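Local structure of SusD/RagB family nutrient-binding outer membrane lipoprotein (Bacteroides vulgatus, 4F7A) at residues 44-54 / 81-89; 291-302 / 389-397. The protein probably binds glycans, perhaps mucin O-glycans, at the cell surface as a SusD-like outer membrane lipoprotein. All coordinates share one frame; numbering follows the deposited sequence.

Contact 1: residues 44-54 / 81-89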
loop_
_atom_site.group_PDB
_atom_site.type_symbol
_atom_site.label_atom_id
_atom_site.label_comp_id
_atom_site.label_asym_id
_atom_site.label_seq_id
_atom_site.Cartn_x
_atom_site.Cartn_y
_atom_site.Cartn_z
ATOM N N TRP A 44 -12.510 3.736 13.786
ATOM C CA TRP A 44 -13.581 2.959 13.163
ATOM C C TRP A 44 -13.724 3.212 11.635
ATOM O O TRP A 44 -13.976 2.259 10.892
ATOM C CB TRP A 44 -14.916 3.043 13.939
ATOM C CG TRP A 44 -15.601 4.386 13.876
ATOM C CD1 TRP A 44 -15.525 5.402 14.790
ATOM C CD2 TRP A 44 -16.445 4.854 12.817
ATOM N NE1 TRP A 44 -16.274 6.476 14.359
ATOM C CE2 TRP A 44 -16.848 6.166 13.153
ATOM C CE3 TRP A 44 -16.895 4.289 11.613
ATOM C CZ2 TRP A 44 -17.677 6.931 12.325
ATOM C CZ3 TRP A 44 -17.727 5.050 10.793
ATOM C CH2 TRP A 44 -18.106 6.361 11.156
ATOM N N PRO A 45 -13.488 4.449 11.149
ATOM C CA PRO A 45 -13.502 4.585 9.669
ATOM C C PRO A 45 -12.358 3.870 8.975
ATOM O O PRO A 45 -12.576 3.167 7.981
ATOM C CB PRO A 45 -13.418 6.101 9.451
ATOM C CG PRO A 45 -14.016 6.655 10.705
ATOM C CD PRO A 45 -13.428 5.774 11.773
ATOM N N TRP A 46 -11.154 3.984 9.528
ATOM C CA TRP A 46 -9.993 3.320 8.953
ATOM C C TRP A 46 -10.188 1.806 8.901
ATOM O O TRP A 46 -9.703 1.150 7.975
ATOM C CB TRP A 46 -8.719 3.676 9.724
ATOM C CG TRP A 46 -7.514 3.029 9.151
ATOM C CD1 TRP A 46 -6.779 3.472 8.086
ATOM C CD2 TRP A 46 -6.932 1.784 9.552
ATOM N NE1 TRP A 46 -5.764 2.606 7.826
ATOM C CE2 TRP A 46 -5.824 1.556 8.707
ATOM C CE3 TRP A 46 -7.198 0.873 10.578
ATOM C CZ2 TRP A 46 -5.008 0.422 8.823
ATOM C CZ3 TRP A 46 -6.359 -0.256 10.710
ATOM C CH2 TRP A 46 -5.298 -0.475 9.819
ATOM N N GLN A 47 -10.910 1.249 9.875
ATOM C CA GLN A 47 -11.073 -0.190 9.936
ATOM C C GLN A 47 -11.704 -0.732 8.654
ATOM O O GLN A 47 -11.269 -1.764 8.151
ATOM C CB GLN A 47 -11.865 -0.631 11.165
ATOM C CG GLN A 47 -12.010 -2.177 11.269
ATOM C CD GLN A 47 -12.931 -2.608 12.415
ATOM O OE1 GLN A 47 -13.922 -1.942 12.696
ATOM N NE2 GLN A 47 -12.621 -3.737 13.049
ATOM N N THR A 48 -12.704 -0.031 8.113
ATOM C CA THR A 48 -13.308 -0.426 6.808
ATOM C C THR A 48 -12.628 0.174 5.583
ATOM O O THR A 48 -12.680 -0.404 4.499
ATOM C CB THR A 48 -14.837 -0.122 6.760
ATOM O OG1 THR A 48 -15.051 1.296 6.761
ATOM C CG2 THR A 48 -15.568 -0.755 7.971
ATOM N N PHE A 49 -11.998 1.336 5.736
ATOM C CA PHE A 49 -11.166 1.951 4.677
ATOM C C PHE A 49 -10.149 0.936 4.160
ATOM O O PHE A 49 -10.090 0.630 2.964
ATOM C CB PHE A 49 -10.442 3.193 5.258
ATOM C CG PHE A 49 -9.781 4.106 4.223
ATOM C CD1 PHE A 49 -8.593 3.766 3.613
ATOM C CD2 PHE A 49 -10.324 5.345 3.931
ATOM C CE1 PHE A 49 -7.996 4.633 2.688
ATOM C CE2 PHE A 49 -9.729 6.208 3.037
ATOM C CZ PHE A 49 -8.577 5.848 2.402
ATOM N N GLN A 50 -9.411 0.354 5.093
ATOM C CA GLN A 50 -8.301 -0.501 4.749
ATOM C C GLN A 50 -8.183 -1.824 5.506
ATOM O O GLN A 50 -7.777 -2.829 4.911
ATOM C CB GLN A 50 -7.041 0.355 4.922
ATOM C CG GLN A 50 -5.772 -0.335 5.066
ATOM C CD GLN A 50 -4.567 0.550 4.739
ATOM O OE1 GLN A 50 -4.658 1.788 4.551
ATOM N NE2 GLN A 50 -3.435 -0.087 4.694
ATOM N N ASN A 51 -8.452 -1.846 6.812
ATOM C CA ASN A 51 -8.068 -3.021 7.596
ATOM C C ASN A 51 -8.853 -4.273 7.239
ATOM O O ASN A 51 -8.279 -5.372 7.166
ATOM C CB ASN A 51 -8.150 -2.768 9.102
ATOM C CG ASN A 51 -7.376 -3.793 9.901
ATOM O OD1 ASN A 51 -7.936 -4.433 10.787
ATOM N ND2 ASN A 51 -6.058 -3.965 9.588
ATOM N N LEU A 52 -10.150 -4.113 6.987
ATOM C CA LEU A 52 -10.978 -5.255 6.596
ATOM C C LEU A 52 -10.998 -5.544 5.084
ATOM O O LEU A 52 -11.717 -6.443 4.625
ATOM C CB LEU A 52 -12.388 -5.096 7.117
ATOM C CG LEU A 52 -12.585 -5.221 8.621
ATOM C CD1 LEU A 52 -13.966 -4.692 8.991
ATOM C CD2 LEU A 52 -12.409 -6.675 9.117
ATOM N N ASN A 53 -10.223 -4.784 4.315
ATOM C CA ASN A 53 -10.039 -5.034 2.894
ATOM C C ASN A 53 -8.553 -5.317 2.590
ATOM O O ASN A 53 -8.065 -6.430 2.760
ATOM C CB ASN A 53 -10.564 -3.827 2.103
ATOM C CG ASN A 53 -12.027 -3.612 2.301
ATOM O OD1 ASN A 53 -12.850 -4.364 1.769
ATOM N ND2 ASN A 53 -12.372 -2.586 3.045
ATOM N N HIS A 54 -7.824 -4.285 2.216
ATOM C CA HIS A 54 -6.454 -4.431 1.732
ATOM C C HIS A 54 -5.537 -5.152 2.706
ATOM O O HIS A 54 -4.696 -5.919 2.288
ATOM C CB HIS A 54 -5.855 -3.056 1.440
ATOM C CG HIS A 54 -6.760 -2.167 0.652
ATOM N ND1 HIS A 54 -7.967 -1.713 1.143
ATOM C CD2 HIS A 54 -6.609 -1.594 -0.567
ATOM C CE1 HIS A 54 -8.536 -0.928 0.243
ATOM N NE2 HIS A 54 -7.735 -0.844 -0.806
ATOM N N TRP A 81 -18.185 -2.050 3.513
ATOM C CA TRP A 81 -16.740 -2.090 3.774
ATOM C C TRP A 81 -15.938 -1.768 2.527
ATOM O O TRP A 81 -14.999 -0.975 2.575
ATOM C CB TRP A 81 -16.297 -3.459 4.258
ATOM C CG TRP A 81 -16.946 -3.952 5.507
ATOM C CD1 TRP A 81 -17.840 -3.304 6.298
ATOM C CD2 TRP A 81 -16.684 -5.204 6.132
ATOM N NE1 TRP A 81 -18.190 -4.103 7.367
ATOM C CE2 TRP A 81 -17.485 -5.278 7.281
ATOM C CE3 TRP A 81 -15.884 -6.302 5.795
ATOM C CZ2 TRP A 81 -17.479 -6.387 8.123
ATOM C CZ3 TRP A 81 -15.884 -7.402 6.630
ATOM C CH2 TRP A 81 -16.685 -7.442 7.772
ATOM N N THR A 82 -16.280 -2.402 1.405
ATOM C CA THR A 82 -15.502 -2.191 0.205
ATOM C C THR A 82 -15.614 -0.781 -0.379
ATOM O O THR A 82 -14.722 -0.351 -1.108
ATOM C CB THR A 82 -15.830 -3.225 -0.889
ATOM O OG1 THR A 82 -17.174 -3.049 -1.314
ATOM C CG2 THR A 82 -15.572 -4.684 -0.393
ATOM N N ALA A 83 -16.691 -0.061 -0.062
ATOM C CA ALA A 83 -16.879 1.296 -0.562
ATOM C C ALA A 83 -16.095 2.349 0.230
ATOM O O ALA A 83 -16.011 3.511 -0.187
ATOM C CB ALA A 83 -18.372 1.662 -0.514
ATOM N N SER A 84 -15.572 1.972 1.395
ATOM C CA SER A 84 -15.062 2.953 2.337
ATOM C C SER A 84 -13.879 3.785 1.857
ATOM O O SER A 84 -13.852 4.994 2.085
ATOM C CB SER A 84 -14.744 2.292 3.677
ATOM O OG SER A 84 -15.954 2.033 4.362
ATOM N N ALA A 85 -12.907 3.164 1.198
ATOM C CA ALA A 85 -11.741 3.906 0.714
ATOM C C ALA A 85 -12.218 5.030 -0.231
ATOM O O ALA A 85 -11.840 6.203 -0.082
ATOM C CB ALA A 85 -10.757 2.971 0.027
ATOM N N TRP A 86 -13.096 4.669 -1.163
ATOM C CA TRP A 86 -13.723 5.649 -2.062
ATOM C C TRP A 86 -14.463 6.753 -1.278
ATOM O O TRP A 86 -14.168 7.948 -1.431
ATOM C CB TRP A 86 -14.712 4.949 -3.031
ATOM C CG TRP A 86 -15.325 5.899 -4.018
ATOM C CD1 TRP A 86 -16.310 6.810 -3.769
ATOM C CD2 TRP A 86 -15.005 6.025 -5.414
ATOM N NE1 TRP A 86 -16.607 7.507 -4.918
ATOM C CE2 TRP A 86 -15.815 7.048 -5.939
ATOM C CE3 TRP A 86 -14.105 5.373 -6.266
ATOM C CZ2 TRP A 86 -15.759 7.443 -7.283
ATOM C CZ3 TRP A 86 -14.027 5.797 -7.619
ATOM C CH2 TRP A 86 -14.852 6.807 -8.102
ATOM N N ASN A 87 -15.384 6.344 -0.414
ATOM C CA ASN A 87 -16.308 7.283 0.222
ATOM C C ASN A 87 -15.574 8.315 1.099
ATOM O O ASN A 87 -15.801 9.533 0.999
ATOM C CB ASN A 87 -17.341 6.538 1.070
ATOM C CG ASN A 87 -18.312 5.692 0.245
ATOM O OD1 ASN A 87 -18.425 5.856 -0.975
ATOM N ND2 ASN A 87 -19.029 4.776 0.924
ATOM N N TYR A 88 -14.683 7.821 1.951
ATOM C CA TYR A 88 -13.968 8.691 2.873
ATOM C C TYR A 88 -13.022 9.623 2.143
ATOM O O TYR A 88 -12.893 10.792 2.502
ATOM C CB TYR A 88 -13.255 7.865 3.952
ATOM C CG TYR A 88 -14.224 7.156 4.893
ATOM C CD1 TYR A 88 -15.341 7.811 5.401
ATOM C CD2 TYR A 88 -14.025 5.825 5.272
ATOM C CE1 TYR A 88 -16.245 7.157 6.253
ATOM C CE2 TYR A 88 -14.906 5.172 6.148
ATOM C CZ TYR A 88 -16.017 5.841 6.623
ATOM O OH TYR A 88 -16.909 5.206 7.471
ATOM N N THR A 89 -12.353 9.120 1.120
ATOM C CA THR A 89 -11.405 9.912 0.390
ATOM C C THR A 89 -12.118 11.023 -0.399
ATOM O O THR A 89 -11.718 12.179 -0.328
ATOM C CB THR A 89 -10.528 9.057 -0.538
ATOM O OG1 THR A 89 -9.811 8.084 0.235
ATOM C CG2 THR A 89 -9.532 9.937 -1.257
HETATM O O HOH W 1 -16.497 2.565 8.613
HETATM O O HOH W 2 -12.515 0.349 1.386
#
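Helix 44-51 packs against the first turns of helix 84-104 where Phe49 meets Ala85, the axes of segments 44-51 and 84-89 approaching to 8.3 Å at 129° between their N-to-C directions. The Phe49 ring is a knob among Ser84, Ala85, Tyr88 and Thr89. Its CG, anti to the backbone N (chi1 -168°), lets the ring lie flat over Ala85, whose CA is 3.8 Å from the Phe49 ring centroid, while Thr89 OG1 meets the ring edge. Tyr88 answers as a knob among Trp44, Pro45, Thr48 and Phe49, with Pro45 CB over its face, 3.7 Å from Tyr88 CE2. Such reciprocal knobs-into-holes packing joins two helices of the largely helical, TPR-related SusD fold; helix 111-132 also touches Phe49 and Thr89. Beside it runs a polar seam. Thr48 OG1 and Ser84 OG share a 2.7 Å hydrogen bond, and a water links Thr48 OG1 to Tyr88 OH. Farther along, Leu52 CD1 sits 3.8 Å from the centroid of the six-membered ring of Trp81, almost on its normal. Asn53 ND2 donates to Trp81 O over 3.1 Å from above the carbonyl plane, opposite the face used by Ser84 N.

Contact 2: residues 291-302 / 389-397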
loop_
_atom_site.group_PDB
_atom_site.type_symbol
_atom_site.label_atom_id
_atom_site.label_comp_id
_atom_site.label_asym_id
_atom_site.label_seq_id
_atom_site.Cartn_x
_atom_site.Cartn_y
_atom_site.Cartn_z
ATOM N N HIS A 291 1.328 -24.139 22.040
ATOM C CA HIS A 291 1.903 -23.460 20.875
ATOM C C HIS A 291 2.412 -22.059 21.220
ATOM O O HIS A 291 2.493 -21.165 20.357
ATOM C CB HIS A 291 0.857 -23.385 19.771
ATOM C CG HIS A 291 0.426 -24.723 19.265
ATOM N ND1 HIS A 291 1.144 -25.429 18.324
ATOM C CD2 HIS A 291 -0.635 -25.496 19.590
ATOM C CE1 HIS A 291 0.545 -26.585 18.096
ATOM N NE2 HIS A 291 -0.543 -26.646 18.843
ATOM N N THR A 292 2.760 -21.858 22.480
ATOM C CA THR A 292 2.944 -20.511 23.000
ATOM C C THR A 292 4.295 -19.926 22.635
ATOM O O THR A 292 4.564 -18.782 22.942
ATOM C CB THR A 292 2.764 -20.442 24.544
ATOM O OG1 THR A 292 3.705 -21.316 25.161
ATOM C CG2 THR A 292 1.349 -20.847 24.969
ATOM N N GLU A 293 5.153 -20.704 21.990
ATOM C CA GLU A 293 6.384 -20.164 21.441
ATOM C C GLU A 293 6.362 -20.121 19.901
ATOM O O GLU A 293 7.363 -19.800 19.272
ATOM C CB GLU A 293 7.574 -21.001 21.916
ATOM C CG GLU A 293 7.703 -21.110 23.432
ATOM C CD GLU A 293 8.906 -21.946 23.822
ATOM O OE1 GLU A 293 10.032 -21.549 23.452
ATOM O OE2 GLU A 293 8.728 -22.998 24.478
ATOM N N GLU A 294 5.234 -20.442 19.292
ATOM C CA GLU A 294 5.124 -20.460 17.834
ATOM C C GLU A 294 4.403 -19.218 17.321
ATOM O O GLU A 294 3.603 -18.578 18.040
ATOM C CB GLU A 294 4.394 -21.724 17.378
ATOM C CG GLU A 294 5.162 -23.008 17.679
ATOM C CD GLU A 294 4.241 -24.211 17.818
ATOM O OE1 GLU A 294 3.296 -24.323 17.020
ATOM O OE2 GLU A 294 4.436 -25.014 18.755
ATOM N N TYR A 295 4.685 -18.884 16.078
ATOM C CA TYR A 295 3.955 -17.821 15.391
ATOM C C TYR A 295 2.938 -18.471 14.486
ATOM O O TYR A 295 3.300 -19.182 13.540
ATOM C CB TYR A 295 4.901 -16.938 14.589
ATOM C CG TYR A 295 5.795 -16.125 15.504
ATOM C CD1 TYR A 295 6.958 -16.660 16.037
ATOM C CD2 TYR A 295 5.443 -14.826 15.863
ATOM C CE1 TYR A 295 7.764 -15.913 16.921
ATOM C CE2 TYR A 295 6.227 -14.079 16.734
ATOM C CZ TYR A 295 7.387 -14.617 17.242
ATOM O OH TYR A 295 8.146 -13.865 18.098
ATOM N N LEU A 296 1.667 -18.224 14.764
ATOM C CA LEU A 296 0.572 -18.844 14.020
ATOM C C LEU A 296 -0.251 -17.759 13.349
ATOM O O LEU A 296 -0.697 -16.838 14.009
ATOM C CB LEU A 296 -0.322 -19.663 14.956
ATOM C CG LEU A 296 0.302 -20.820 15.714
ATOM C CD1 LEU A 296 -0.766 -21.513 16.571
ATOM C CD2 LEU A 296 0.982 -21.841 14.755
ATOM N N GLY A 297 -0.413 -17.868 12.028
ATOM C CA GLY A 297 -1.194 -16.947 11.239
ATOM C C GLY A 297 -2.577 -17.463 10.865
ATOM O O GLY A 297 -2.768 -18.652 10.606
ATOM N N VAL A 298 -3.538 -16.549 10.812
ATOM C CA VAL A 298 -4.901 -16.885 10.485
ATOM C C VAL A 298 -5.076 -17.129 8.991
ATOM O O VAL A 298 -4.740 -16.271 8.178
ATOM C CB VAL A 298 -5.850 -15.749 10.968
ATOM C CG1 VAL A 298 -7.315 -16.080 10.668
ATOM C CG2 VAL A 298 -5.613 -15.497 12.500
ATOM N N PRO A 299 -5.608 -18.299 8.610
ATOM C CA PRO A 299 -5.851 -18.536 7.179
ATOM C C PRO A 299 -7.077 -17.769 6.688
ATOM O O PRO A 299 -8.112 -17.774 7.352
ATOM C CB PRO A 299 -6.132 -20.039 7.116
ATOM C CG PRO A 299 -6.755 -20.327 8.453
ATOM C CD PRO A 299 -6.080 -19.413 9.439
ATOM N N GLN A 300 -6.972 -17.137 5.526
ATOM C CA GLN A 300 -8.119 -16.423 4.972
ATOM C C GLN A 300 -9.159 -17.404 4.414
ATOM O O GLN A 300 -8.823 -18.452 3.854
ATOM C CB GLN A 300 -7.680 -15.446 3.864
ATOM C CG GLN A 300 -8.715 -14.343 3.599
ATOM C CD GLN A 300 -8.466 -13.567 2.341
ATOM O OE1 GLN A 300 -7.389 -12.988 2.176
ATOM N NE2 GLN A 300 -9.491 -13.466 1.482
ATOM N N GLY A 301 -10.425 -17.038 4.550
ATOM C CA GLY A 301 -11.515 -17.762 3.893
ATOM C C GLY A 301 -11.999 -18.989 4.611
ATOM O O GLY A 301 -12.475 -19.931 3.966
ATOM N N VAL A 302 -11.874 -19.005 5.942
ATOM C CA VAL A 302 -12.470 -20.062 6.746
ATOM C C VAL A 302 -13.862 -19.568 7.196
ATOM O O VAL A 302 -13.978 -18.626 7.977
ATOM C CB VAL A 302 -11.596 -20.433 7.954
ATOM C CG1 VAL A 302 -12.281 -21.508 8.815
ATOM C CG2 VAL A 302 -10.233 -20.949 7.477
ATOM N N TYR A 389 0.999 -24.296 6.433
ATOM C CA TYR A 389 -0.034 -23.878 7.381
ATOM C C TYR A 389 -0.689 -25.143 7.935
ATOM O O TYR A 389 -1.123 -26.021 7.168
ATOM C CB TYR A 389 -1.081 -22.963 6.756
ATOM C CG TYR A 389 -2.173 -22.719 7.749
ATOM C CD1 TYR A 389 -1.961 -21.881 8.836
ATOM C CD2 TYR A 389 -3.358 -23.431 7.688
ATOM C CE1 TYR A 389 -2.922 -21.718 9.796
ATOM C CE2 TYR A 389 -4.332 -23.289 8.660
ATOM C CZ TYR A 389 -4.112 -22.419 9.707
ATOM O OH TYR A 389 -5.059 -22.266 10.680
ATOM N N ILE A 390 -0.736 -25.240 9.270
ATOM C CA ILE A 390 -1.393 -26.330 9.972
ATOM C C ILE A 390 -2.512 -25.720 10.810
ATOM O O ILE A 390 -2.277 -24.778 11.584
ATOM C CB ILE A 390 -0.443 -27.074 10.907
ATOM C CG1 ILE A 390 0.810 -27.552 10.169
ATOM C CG2 ILE A 390 -1.199 -28.272 11.584
ATOM C CD1 ILE A 390 0.524 -28.514 9.059
ATOM N N ASN A 391 -3.728 -26.243 10.666
ATOM C CA ASN A 391 -4.865 -25.665 11.360
ATOM C C ASN A 391 -4.980 -26.203 12.817
ATOM O O ASN A 391 -5.678 -27.185 13.089
ATOM C CB ASN A 391 -6.150 -25.907 10.569
ATOM C CG ASN A 391 -7.271 -25.006 11.019
ATOM O OD1 ASN A 391 -7.192 -23.808 10.850
ATOM N ND2 ASN A 391 -8.314 -25.578 11.587
ATOM N N TYR A 392 -4.289 -25.545 13.744
ATOM C CA TYR A 392 -4.295 -25.968 15.150
ATOM C C TYR A 392 -5.576 -25.549 15.852
ATOM O O TYR A 392 -5.954 -26.136 16.871
ATOM C CB TYR A 392 -3.060 -25.443 15.878
ATOM C CG TYR A 392 -1.779 -26.116 15.419
ATOM C CD1 TYR A 392 -1.611 -27.490 15.546
ATOM C CD2 TYR A 392 -0.758 -25.388 14.836
ATOM C CE1 TYR A 392 -0.440 -28.125 15.135
ATOM C CE2 TYR A 392 0.410 -26.010 14.412
ATOM C CZ TYR A 392 0.559 -27.367 14.562
ATOM O OH TYR A 392 1.714 -27.959 14.154
ATOM N N ALA A 393 -6.270 -24.571 15.289
ATOM C CA ALA A 393 -7.529 -24.087 15.850
ATOM C C ALA A 393 -8.643 -25.123 15.748
ATOM O O ALA A 393 -8.595 -26.013 14.903
ATOM C CB ALA A 393 -7.968 -22.804 15.113
ATOM N N ALA A 394 -9.674 -24.972 16.580
ATOM C CA ALA A 394 -10.921 -25.686 16.374
ATOM C C ALA A 394 -11.610 -25.090 15.133
ATOM O O ALA A 394 -11.161 -24.074 14.602
ATOM C CB ALA A 394 -11.844 -25.572 17.627
ATOM N N GLY A 395 -12.664 -25.745 14.665
ATOM C CA GLY A 395 -13.423 -25.265 13.517
ATOM C C GLY A 395 -13.097 -25.962 12.196
ATOM O O GLY A 395 -12.342 -26.959 12.172
ATOM N N PRO A 396 -13.654 -25.440 11.085
ATOM C CA PRO A 396 -13.605 -26.097 9.770
ATOM C C PRO A 396 -12.379 -25.772 8.922
ATOM O O PRO A 396 -12.355 -26.129 7.754
ATOM C CB PRO A 396 -14.860 -25.550 9.076
ATOM C CG PRO A 396 -14.962 -24.121 9.632
ATOM C CD PRO A 396 -14.441 -24.191 11.045
ATOM N N GLY A 397 -11.371 -25.098 9.487
ATOM C CA GLY A 397 -10.159 -24.794 8.753
ATOM C C GLY A 397 -9.387 -26.034 8.313
ATOM O O GLY A 397 -9.490 -27.089 8.954
#
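The rings of His291 and Tyr392 meet obliquely, centroids 4.0 Å apart and planes at 35°. His291 leads with CE1, which stands 3.3 Å above the Tyr392 plane over its centre, while Tyr392 CB lies over the imidazole face, displaced toward its rim. Ile390 CG2, of the same segment as Tyr392, covers the opposite face of the phenol ring nearer its rim. Leu296 CD2 comes in at the ring's edge, near its plane, 4.0 Å from Tyr392 CD2. A bond at the edge of the imidazole helps to fix its rotation: His291 ND1 donates to Glu294 OE1 in a nearly straight bond (2.7 Å, 170°), close to the imidazole plane, meeting the carboxylate on its syn side but tilted out of its plane. These two residues are the ends of a type I beta turn, His291 to Glu294, which brings the carboxylate back to the ring. Both segments are irregular loops, one leading from helix 279-282 toward strand 329-332 and the other from helix 356-371 toward helix 416-431, so this is loop-to-loop packing within the SusD-like fold. Deeper in, Pro299 lies across the face of Tyr389, its CB 4.2 Å from the ring centroid. With CG anti to the backbone N (chi1 173°), the Tyr389 ring reaches Pro299, and its hydroxyl donates to Asn391 OD1 over 2.6 Å. Tyr315 and Tyr312 extend this polar cluster, hydrogen-bonding to Tyr389 OH and Asn391 OD1 respectively. At the far end Val302 CG1 touches Pro396 CG at 3.8 Å, and Val302 CG2 faces the CA of Gly397.

How the contacts relate
Contact 1 is mostly buried, its centre about 13 Å from the centre of the chain, whereas contact 2 lies about 25 Å from it and is partly exposed. Their centres are about 26 Å apart and their nearest atoms about 7 Å, so the two do not touch, and they share no helix or strand. In 44-54 / 81-89, helices interlock through aromatic knobs, with direct hydrogen bonds and bridging waters joining polar groups alongside. In 291-302 / 389-397, loops meet through aromatic and proline faces; the side-chain hydrogen bonds run within each segment and shape the surfaces that pack, instead of spanning the interface.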